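Local coordinates for putative c-1-tetrahydrofolate synthase, cytoplasmic (PDB 4A26), which probably catalyses both the NAD(P)-dependent oxidation of N5,N10-methylenetetrahydrofolate and the hydrolysis of the methenyl product, as a homodimeric bifunctional enzyme of one-carbon metabolism, at residues Ser5-Ala13 with Ala264-Pro272; Leu208-Ala217 with Trp228-Gly239. One frame throughout, in Å; residues are numbered along the deposited sequence.

Contact 1. Residues Ser5-Ala13 with Ala264-Pro272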
loop_
_atom_site.group_PDB
_atom_site.type_symbol
_atom_site.label_atom_id
_atom_site.label_comp_id
_atom_site.label_asym_id
_atom_site.label_seq_id
_atom_site.Cartn_x
_atom_site.Cartn_y
_atom_site.Cartn_z
ATOM N N SER A 5 -27.616 -2.545 -24.623
ATOM C CA SER A 5 -27.352 -1.904 -23.305
ATOM C C SER A 5 -26.450 -2.772 -22.434
ATOM O O SER A 5 -26.294 -3.969 -22.679
ATOM C CB SER A 5 -28.664 -1.628 -22.571
ATOM O OG SER A 5 -29.414 -0.631 -23.238
ATOM N N ALA A 6 -25.871 -2.152 -21.409
ATOM C CA ALA A 6 -24.948 -2.828 -20.502
ATOM C C ALA A 6 -25.637 -3.950 -19.744
ATOM O O ALA A 6 -26.839 -3.887 -19.467
ATOM C CB ALA A 6 -24.346 -1.838 -19.518
ATOM N N GLN A 7 -24.860 -4.975 -19.414
ATOM C CA GLN A 7 -25.349 -6.098 -18.640
ATOM C C GLN A 7 -25.122 -5.791 -17.168
ATOM O O GLN A 7 -24.245 -4.999 -16.819
ATOM C CB GLN A 7 -24.628 -7.380 -19.051
ATOM C CG GLN A 7 -25.514 -8.617 -19.027
ATOM C CD GLN A 7 -25.068 -9.664 -20.021
ATOM O OE1 GLN A 7 -23.875 -9.778 -20.330
ATOM N NE2 GLN A 7 -26.024 -10.443 -20.533
ATOM N N ILE A 8 -25.915 -6.422 -16.312
ATOM C CA ILE A 8 -25.969 -6.056 -14.908
ATOM C C ILE A 8 -25.208 -7.068 -14.068
ATOM O O ILE A 8 -25.580 -8.233 -14.008
ATOM C CB ILE A 8 -27.429 -5.921 -14.436
ATOM C CG1 ILE A 8 -28.082 -4.725 -15.154
ATOM C CG2 ILE A 8 -27.500 -5.752 -12.929
ATOM C CD1 ILE A 8 -29.516 -4.434 -14.743
ATOM N N ILE A 9 -24.128 -6.605 -13.440
ATOM C CA ILE A 9 -23.308 -7.424 -12.560
ATOM C C ILE A 9 -24.117 -7.729 -11.302
ATOM O O ILE A 9 -24.139 -6.934 -10.361
ATOM C CB ILE A 9 -21.996 -6.685 -12.170
ATOM C CG1 ILE A 9 -21.139 -6.388 -13.404
ATOM C CG2 ILE A 9 -21.189 -7.497 -11.179
ATOM C CD1 ILE A 9 -19.873 -5.611 -13.099
ATOM N N ASP A 10 -24.796 -8.873 -11.296
ATOM C CA ASP A 10 -25.625 -9.263 -10.155
ATOM C C ASP A 10 -24.771 -9.742 -8.975
ATOM O O ASP A 10 -24.589 -10.944 -8.772
ATOM C CB ASP A 10 -26.645 -10.333 -10.556
ATOM C CG ASP A 10 -27.676 -10.600 -9.463
ATOM O OD1 ASP A 10 -27.570 -9.982 -8.375
ATOM O OD2 ASP A 10 -28.593 -11.428 -9.690
ATOM N N GLY A 11 -24.268 -8.783 -8.198
ATOM C CA GLY A 11 -23.492 -9.065 -6.989
ATOM C C GLY A 11 -24.206 -9.941 -5.975
ATOM O O GLY A 11 -23.579 -10.786 -5.347
ATOM N N LYS A 12 -25.514 -9.737 -5.817
ATOM C CA LYS A 12 -26.339 -10.531 -4.892
ATOM C C LYS A 12 -26.278 -12.017 -5.223
ATOM O O LYS A 12 -26.113 -12.858 -4.330
ATOM C CB LYS A 12 -27.806 -10.065 -4.917
ATOM C CG LYS A 12 -28.121 -8.888 -3.994
ATOM N N ALA A 13 -26.419 -12.327 -6.508
ATOM C CA ALA A 13 -26.376 -13.709 -6.978
ATOM C C ALA A 13 -24.968 -14.298 -6.826
ATOM O O ALA A 13 -24.804 -15.401 -6.303
ATOM C CB ALA A 13 -26.831 -13.782 -8.430
ATOM N N ALA A 264 -25.688 2.682 -18.543
ATOM C CA ALA A 264 -26.090 1.436 -19.202
ATOM C C ALA A 264 -26.072 1.533 -20.731
ATOM O O ALA A 264 -25.847 0.536 -21.415
ATOM C CB ALA A 264 -27.472 1.001 -18.714
ATOM N N ALA A 265 -26.307 2.727 -21.265
ATOM C CA ALA A 265 -26.294 2.936 -22.715
ATOM C C ALA A 265 -24.881 2.848 -23.316
ATOM O O ALA A 265 -24.734 2.604 -24.517
ATOM C CB ALA A 265 -26.934 4.274 -23.058
ATOM N N ARG A 266 -23.856 3.041 -22.482
ATOM C CA ARG A 266 -22.457 3.046 -22.933
ATOM C C ARG A 266 -21.618 1.877 -22.407
ATOM O O ARG A 266 -20.782 1.345 -23.133
ATOM C CB ARG A 266 -21.790 4.367 -22.547
ATOM C CG ARG A 266 -21.926 5.452 -23.594
ATOM C CD ARG A 266 -21.328 6.754 -23.116
ATOM N NE ARG A 266 -20.764 7.529 -24.221
ATOM C CZ ARG A 266 -19.483 7.517 -24.601
ATOM N NH1 ARG A 266 -18.583 6.767 -23.980
ATOM N NH2 ARG A 266 -19.096 8.272 -25.622
ATOM N N ALA A 267 -21.831 1.488 -21.153
ATOM C CA ALA A 267 -21.063 0.405 -20.535
ATOM C C ALA A 267 -21.425 -0.963 -21.109
ATOM O O ALA A 267 -22.506 -1.150 -21.662
ATOM C CB ALA A 267 -21.274 0.403 -19.022
ATOM N N ALA A 268 -20.500 -1.912 -20.977
ATOM C CA ALA A 268 -20.767 -3.316 -21.287
ATOM C C ALA A 268 -21.210 -4.056 -20.026
ATOM O O ALA A 268 -22.080 -4.929 -20.083
ATOM C CB ALA A 268 -19.530 -3.975 -21.880
ATOM N N TRP A 269 -20.596 -3.711 -18.895
ATOM C CA TRP A 269 -20.966 -4.273 -17.601
ATOM C C TRP A 269 -21.104 -3.169 -16.557
ATOM O O TRP A 269 -20.350 -2.197 -16.567
ATOM C CB TRP A 269 -19.913 -5.277 -17.137
ATOM C CG TRP A 269 -19.882 -6.533 -17.934
ATOM C CD1 TRP A 269 -19.159 -6.770 -19.070
ATOM C CD2 TRP A 269 -20.603 -7.744 -17.654
ATOM N NE1 TRP A 269 -19.389 -8.055 -19.514
ATOM C CE2 TRP A 269 -20.268 -8.672 -18.664
ATOM C CE3 TRP A 269 -21.500 -8.131 -16.651
ATOM C CZ2 TRP A 269 -20.799 -9.962 -18.701
ATOM C CZ3 TRP A 269 -22.027 -9.420 -16.687
ATOM C CH2 TRP A 269 -21.675 -10.318 -17.707
ATOM N N ILE A 270 -22.065 -3.334 -15.655
ATOM C CA ILE A 270 -22.277 -2.388 -14.566
ATOM C C ILE A 270 -22.913 -3.096 -13.365
ATOM O O ILE A 270 -23.627 -4.083 -13.529
ATOM C CB ILE A 270 -23.146 -1.197 -15.039
ATOM C CG1 ILE A 270 -23.207 -0.100 -13.980
ATOM C CG2 ILE A 270 -24.545 -1.656 -15.394
ATOM C CD1 ILE A 270 -23.514 1.259 -14.562
ATOM N N SER A 271 -22.622 -2.614 -12.158
ATOM C CA SER A 271 -23.253 -3.129 -10.940
ATOM C C SER A 271 -24.073 -2.015 -10.299
ATOM O O SER A 271 -23.518 -0.992 -9.897
ATOM C CB SER A 271 -22.204 -3.621 -9.950
ATOM O OG SER A 271 -21.459 -2.531 -9.437
ATOM N N PRO A 272 -25.393 -2.209 -10.188
ATOM C CA PRO A 272 -26.253 -1.150 -9.685
ATOM C C PRO A 272 -26.228 -1.041 -8.162
ATOM O O PRO A 272 -25.815 -1.979 -7.485
ATOM C CB PRO A 272 -27.632 -1.606 -10.143
ATOM C CG PRO A 272 -27.557 -3.093 -10.050
ATOM C CD PRO A 272 -26.138 -3.467 -10.374
#
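Q7 and I8 pair in parallel with W269 and I270, and four backbone hydrogen bonds satisfy donors from both segments. A6 N gives its hydrogen to A264 O at 2.7 Å. Q7 N reaches A268 O at 2.9 Å. Beyond it, the register follows the parallel pattern: Q7 O accepts from I270 N at 3.0 Å, and I270 O accepts from I9 N. The hydroxyl of S271 is engaged outside this pair, bonded to the backbone N of D237. Where I9 leads into helix 11-32, D10 sits at the N-cap, its OD1 taking a weak bond from A13 N.

On one side of the sheet, Q7 CB lies over a face of the W269 indole, 4.1 Å from the six-membered ring centroid. With CG1 beside the backbone N (chi1 -62°), I9 brings this atom obliquely to W269 CE3 at 3.7 Å. On the other side, I8 CG2 meets P272 CD at 3.7 Å, and F260 touches both residues. This is an N-terminal edge strand added in parallel to the Rossmann-type sheet of the NAD(P)-binding domain.

Contact 2. Residues Leu208-Ala217 with Trp228-Gly239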
loop_
_atom_site.group_PDB
_atom_site.type_symbol
_atom_site.label_atom_id
_atom_site.label_comp_id
_atom_site.label_asym_id
_atom_site.label_seq_id
_atom_site.Cartn_x
_atom_site.Cartn_y
_atom_site.Cartn_z
ATOM N N LEU A 208 -11.218 9.028 -17.103
ATOM C CA LEU A 208 -12.373 8.147 -17.342
ATOM C C LEU A 208 -12.619 7.864 -18.827
ATOM O O LEU A 208 -13.138 6.806 -19.179
ATOM C CB LEU A 208 -13.651 8.738 -16.726
ATOM C CG LEU A 208 -13.883 8.522 -15.231
ATOM C CD1 LEU A 208 -15.117 9.276 -14.803
ATOM C CD2 LEU A 208 -14.024 7.044 -14.899
ATOM N N ARG A 209 -12.249 8.814 -19.688
ATOM C CA ARG A 209 -12.461 8.693 -21.134
ATOM C C ARG A 209 -11.849 7.415 -21.712
ATOM O O ARG A 209 -12.380 6.853 -22.671
ATOM C CB ARG A 209 -11.884 9.915 -21.859
ATOM C CG ARG A 209 -12.220 9.984 -23.349
ATOM C CD ARG A 209 -11.676 11.251 -24.015
ATOM N NE ARG A 209 -10.239 11.439 -23.790
ATOM C CZ ARG A 209 -9.271 10.748 -24.398
ATOM N NH1 ARG A 209 -9.555 9.793 -25.287
ATOM N NH2 ARG A 209 -7.999 11.011 -24.112
ATOM N N THR A 210 -10.736 6.964 -21.134
ATOM C CA THR A 210 -10.041 5.770 -21.615
ATOM C C THR A 210 -10.094 4.590 -20.635
ATOM O O THR A 210 -9.427 3.581 -20.854
ATOM C CB THR A 210 -8.570 6.092 -21.928
ATOM O OG1 THR A 210 -7.873 6.381 -20.712
ATOM C CG2 THR A 210 -8.472 7.289 -22.868
ATOM N N ALA A 211 -10.904 4.705 -19.582
ATOM C CA ALA A 211 -10.957 3.691 -18.526
ATOM C C ALA A 211 -11.789 2.487 -18.940
ATOM O O ALA A 211 -13.007 2.589 -19.100
ATOM C CB ALA A 211 -11.522 4.284 -17.244
ATOM N N ASP A 212 -11.121 1.347 -19.099
ATOM C CA ASP A 212 -11.789 0.083 -19.381
ATOM C C ASP A 212 -12.552 -0.413 -18.155
ATOM O O ASP A 212 -13.559 -1.115 -18.272
ATOM C CB ASP A 212 -10.766 -0.958 -19.826
ATOM C CG ASP A 212 -10.141 -0.614 -21.164
ATOM O OD1 ASP A 212 -10.884 -0.579 -22.166
ATOM O OD2 ASP A 212 -8.916 -0.370 -21.215
ATOM N N ILE A 213 -12.058 -0.042 -16.981
ATOM C CA ILE A 213 -12.695 -0.373 -15.717
ATOM C C ILE A 213 -12.874 0.923 -14.919
ATOM O O ILE A 213 -12.057 1.841 -15.026
ATOM C CB ILE A 213 -11.844 -1.409 -14.940
ATOM C CG1 ILE A 213 -11.739 -2.708 -15.765
ATOM C CG2 ILE A 213 -12.428 -1.673 -13.557
ATOM C CD1 ILE A 213 -10.941 -3.812 -15.116
ATOM N N VAL A 214 -13.957 1.012 -14.153
ATOM C CA VAL A 214 -14.219 2.182 -13.320
ATOM C C VAL A 214 -14.819 1.746 -11.996
ATOM O O VAL A 214 -15.815 1.011 -11.965
ATOM C CB VAL A 214 -15.203 3.166 -13.980
ATOM C CG1 VAL A 214 -15.434 4.360 -13.068
ATOM C CG2 VAL A 214 -14.691 3.621 -15.341
ATOM N N ILE A 215 -14.211 2.210 -10.907
ATOM C CA ILE A 215 -14.674 1.897 -9.565
ATOM C C ILE A 215 -15.133 3.204 -8.935
ATOM O O ILE A 215 -14.319 4.090 -8.667
ATOM C CB ILE A 215 -13.559 1.241 -8.716
ATOM C CG1 ILE A 215 -12.822 0.161 -9.515
ATOM C CG2 ILE A 215 -14.137 0.615 -7.464
ATOM C CD1 ILE A 215 -13.718 -0.936 -10.035
ATOM N N ALA A 216 -16.443 3.333 -8.741
ATOM C CA ALA A 216 -17.029 4.537 -8.164
ATOM C C ALA A 216 -17.141 4.389 -6.649
ATOM O O ALA A 216 -18.052 3.723 -6.147
ATOM C CB ALA A 216 -18.385 4.803 -8.777
ATOM N N ALA A 217 -16.210 5.014 -5.931
ATOM C CA ALA A 217 -16.110 4.868 -4.480
ATOM C C ALA A 217 -16.006 6.200 -3.744
ATOM O O ALA A 217 -15.551 6.235 -2.602
ATOM C CB ALA A 217 -14.912 3.992 -4.133
ATOM N N TRP A 228 -19.214 10.005 -19.506
ATOM C CA TRP A 228 -17.801 9.968 -19.123
ATOM C C TRP A 228 -17.246 8.551 -19.204
ATOM O O TRP A 228 -16.033 8.356 -19.250
ATOM C CB TRP A 228 -17.594 10.500 -17.701
ATOM C CG TRP A 228 -18.130 11.887 -17.459
ATOM C CD1 TRP A 228 -18.422 12.834 -18.395
ATOM C CD2 TRP A 228 -18.406 12.482 -16.186
ATOM N NE1 TRP A 228 -18.885 13.973 -17.786
ATOM C CE2 TRP A 228 -18.884 13.786 -16.431
ATOM C CE3 TRP A 228 -18.301 12.036 -14.864
ATOM C CZ2 TRP A 228 -19.255 14.653 -15.403
ATOM C CZ3 TRP A 228 -18.674 12.893 -13.844
ATOM C CH2 TRP A 228 -19.145 14.191 -14.118
ATOM N N ILE A 229 -18.139 7.567 -19.210
ATOM C CA ILE A 229 -17.748 6.163 -19.227
ATOM C C ILE A 229 -17.396 5.762 -20.652
ATOM O O ILE A 229 -18.147 6.051 -21.578
ATOM C CB ILE A 229 -18.890 5.245 -18.704
ATOM C CG1 ILE A 229 -19.437 5.753 -17.361
ATOM C CG2 ILE A 229 -18.411 3.806 -18.583
ATOM C CD1 ILE A 229 -18.380 6.215 -16.380
ATOM N N LYS A 230 -16.251 5.107 -20.820
ATOM C CA LYS A 230 -15.817 4.637 -22.129
ATOM C C LYS A 230 -16.770 3.566 -22.635
ATOM O O LYS A 230 -17.182 2.676 -21.887
ATOM C CB LYS A 230 -14.401 4.070 -22.041
ATOM C CG LYS A 230 -13.798 3.583 -23.359
ATOM C CD LYS A 230 -12.537 2.759 -23.091
ATOM C CE LYS A 230 -11.876 2.283 -24.377
ATOM N NZ LYS A 230 -10.686 1.432 -24.089
ATOM N N GLU A 231 -17.106 3.651 -23.918
ATOM C CA GLU A 231 -18.030 2.710 -24.544
ATOM C C GLU A 231 -17.476 1.283 -24.448
ATOM O O GLU A 231 -16.436 0.979 -25.027
ATOM C CB GLU A 231 -18.259 3.114 -26.003
ATOM C CG GLU A 231 -19.567 2.650 -26.598
ATOM C CD GLU A 231 -19.850 3.307 -27.936
ATOM O OE1 GLU A 231 -19.677 4.541 -28.040
ATOM O OE2 GLU A 231 -20.237 2.592 -28.888
ATOM N N GLY A 232 -18.168 0.430 -23.694
ATOM C CA GLY A 232 -17.755 -0.962 -23.474
ATOM C C GLY A 232 -17.094 -1.211 -22.124
ATOM O O GLY A 232 -16.667 -2.330 -21.834
ATOM N N ALA A 233 -17.020 -0.173 -21.292
ATOM C CA ALA A 233 -16.333 -0.255 -20.002
ATOM C C ALA A 233 -17.099 -1.100 -18.996
ATOM O O ALA A 233 -18.277 -1.410 -19.193
ATOM C CB ALA A 233 -16.112 1.145 -19.433
ATOM N N ALA A 234 -16.411 -1.473 -17.921
ATOM C CA ALA A 234 -17.027 -2.159 -16.795
ATOM C C ALA A 234 -17.053 -1.179 -15.639
ATOM O O ALA A 234 -16.010 -0.636 -15.262
ATOM C CB ALA A 234 -16.236 -3.396 -16.422
ATOM N N VAL A 235 -18.239 -0.946 -15.082
ATOM C CA VAL A 235 -18.404 0.018 -14.001
ATOM C C VAL A 235 -18.912 -0.655 -12.729
ATOM O O VAL A 235 -19.977 -1.270 -12.733
ATOM C CB VAL A 235 -19.384 1.137 -14.403
ATOM C CG1 VAL A 235 -19.497 2.175 -13.280
ATOM C CG2 VAL A 235 -18.937 1.794 -15.695
ATOM N N VAL A 236 -18.148 -0.530 -11.641
ATOM C CA VAL A 236 -18.584 -1.027 -10.332
ATOM C C VAL A 236 -18.894 0.133 -9.388
ATOM O O VAL A 236 -18.004 0.892 -9.008
ATOM C CB VAL A 236 -17.547 -1.959 -9.679
ATOM C CG1 VAL A 236 -18.144 -2.608 -8.437
ATOM C CG2 VAL A 236 -17.097 -3.024 -10.660
ATOM N N ASP A 237 -20.165 0.255 -9.017
ATOM C CA ASP A 237 -20.631 1.330 -8.155
ATOM C C ASP A 237 -20.595 0.865 -6.703
ATOM O O ASP A 237 -21.433 0.083 -6.277
ATOM C CB ASP A 237 -22.057 1.730 -8.559
ATOM C CG ASP A 237 -22.488 3.070 -7.987
ATOM O OD1 ASP A 237 -21.920 3.531 -6.974
ATOM O OD2 ASP A 237 -23.410 3.674 -8.564
ATOM N N VAL A 238 -19.613 1.352 -5.952
ATOM C CA VAL A 238 -19.455 0.992 -4.541
ATOM C C VAL A 238 -20.029 2.067 -3.603
ATOM O O VAL A 238 -20.279 1.807 -2.423
ATOM C CB VAL A 238 -17.968 0.733 -4.188
ATOM C CG1 VAL A 238 -17.862 -0.027 -2.876
ATOM C CG2 VAL A 238 -17.285 -0.056 -5.290
ATOM N N GLY A 239 -20.240 3.269 -4.127
ATOM C CA GLY A 239 -20.859 4.338 -3.354
ATOM C C GLY A 239 -22.300 4.035 -2.990
ATOM O O GLY A 239 -23.024 3.421 -3.763
HETATM O O HOH W 1 -14.735 4.542 -18.494
#
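Strands 213-216 and 234-237 run parallel, the axes of these short segments approaching to 4.8 Å with 11° between their directions, and I213 to A216 are in register with A234 to D237. D212 O, A234 O, V214 O and V236 O accept in turn from A234 N, V214 N, V236 N and A216 N. At the C-terminal end A216 O is shared: V238 N and G239 N both donate to it, at 2.8 and 3.0 Å.

At the other end K230 forms a salt bridge to D212, NZ to OD1 2.8 Å, meeting the syn side of that oxygen but 34° out of the carboxylate plane. With CG anti to the backbone N (chi1 -178°) and the chain extended, K230 runs past R209 O and A211 O before its ammonium arrives alongside the carboxylate. A water at the backbone of K230 donates to L208 O and A211 O and accepts from K230 N, tying the end of helix 201-209 to the type II turn K230-A233.

I215 CD1 rests beside V236 CB at 4.0 Å, while its CG2 meets V238 CG2 at 3.9 Å; V152 of helix 147-159 packs on all three residues. L208 CD1 touches W228 CB at 4.0 Å. Strand 213-216 has strand 167-171 as its second neighbour, and strand 234-237 has strand 269-271, placing this pair in the middle of the sheet.

In the fold
From the N terminus, segment 5-13 lays down an edge strand and enters helix 11-32, the start of the catalytic part of the chain. The polypeptide then passes through the three-stranded sheet of that part before supplying the other five strands of the six-stranded sheet, and contact 1 closes this long loop, with 250 residues between its segments. Contact 2 is nested inside it and closes a short loop of 10 residues between A217 and W228. The two meet where strands 269-271 and 234-237 adjoin: W269 O lies 2.9 Å from V235 N, a probable hydrogen bond. Together they span four strands adjacent in the sheet, 7-8, 269-271, 234-237 and 213-216, tying the chain's beginning to the NAD(P)-binding domain.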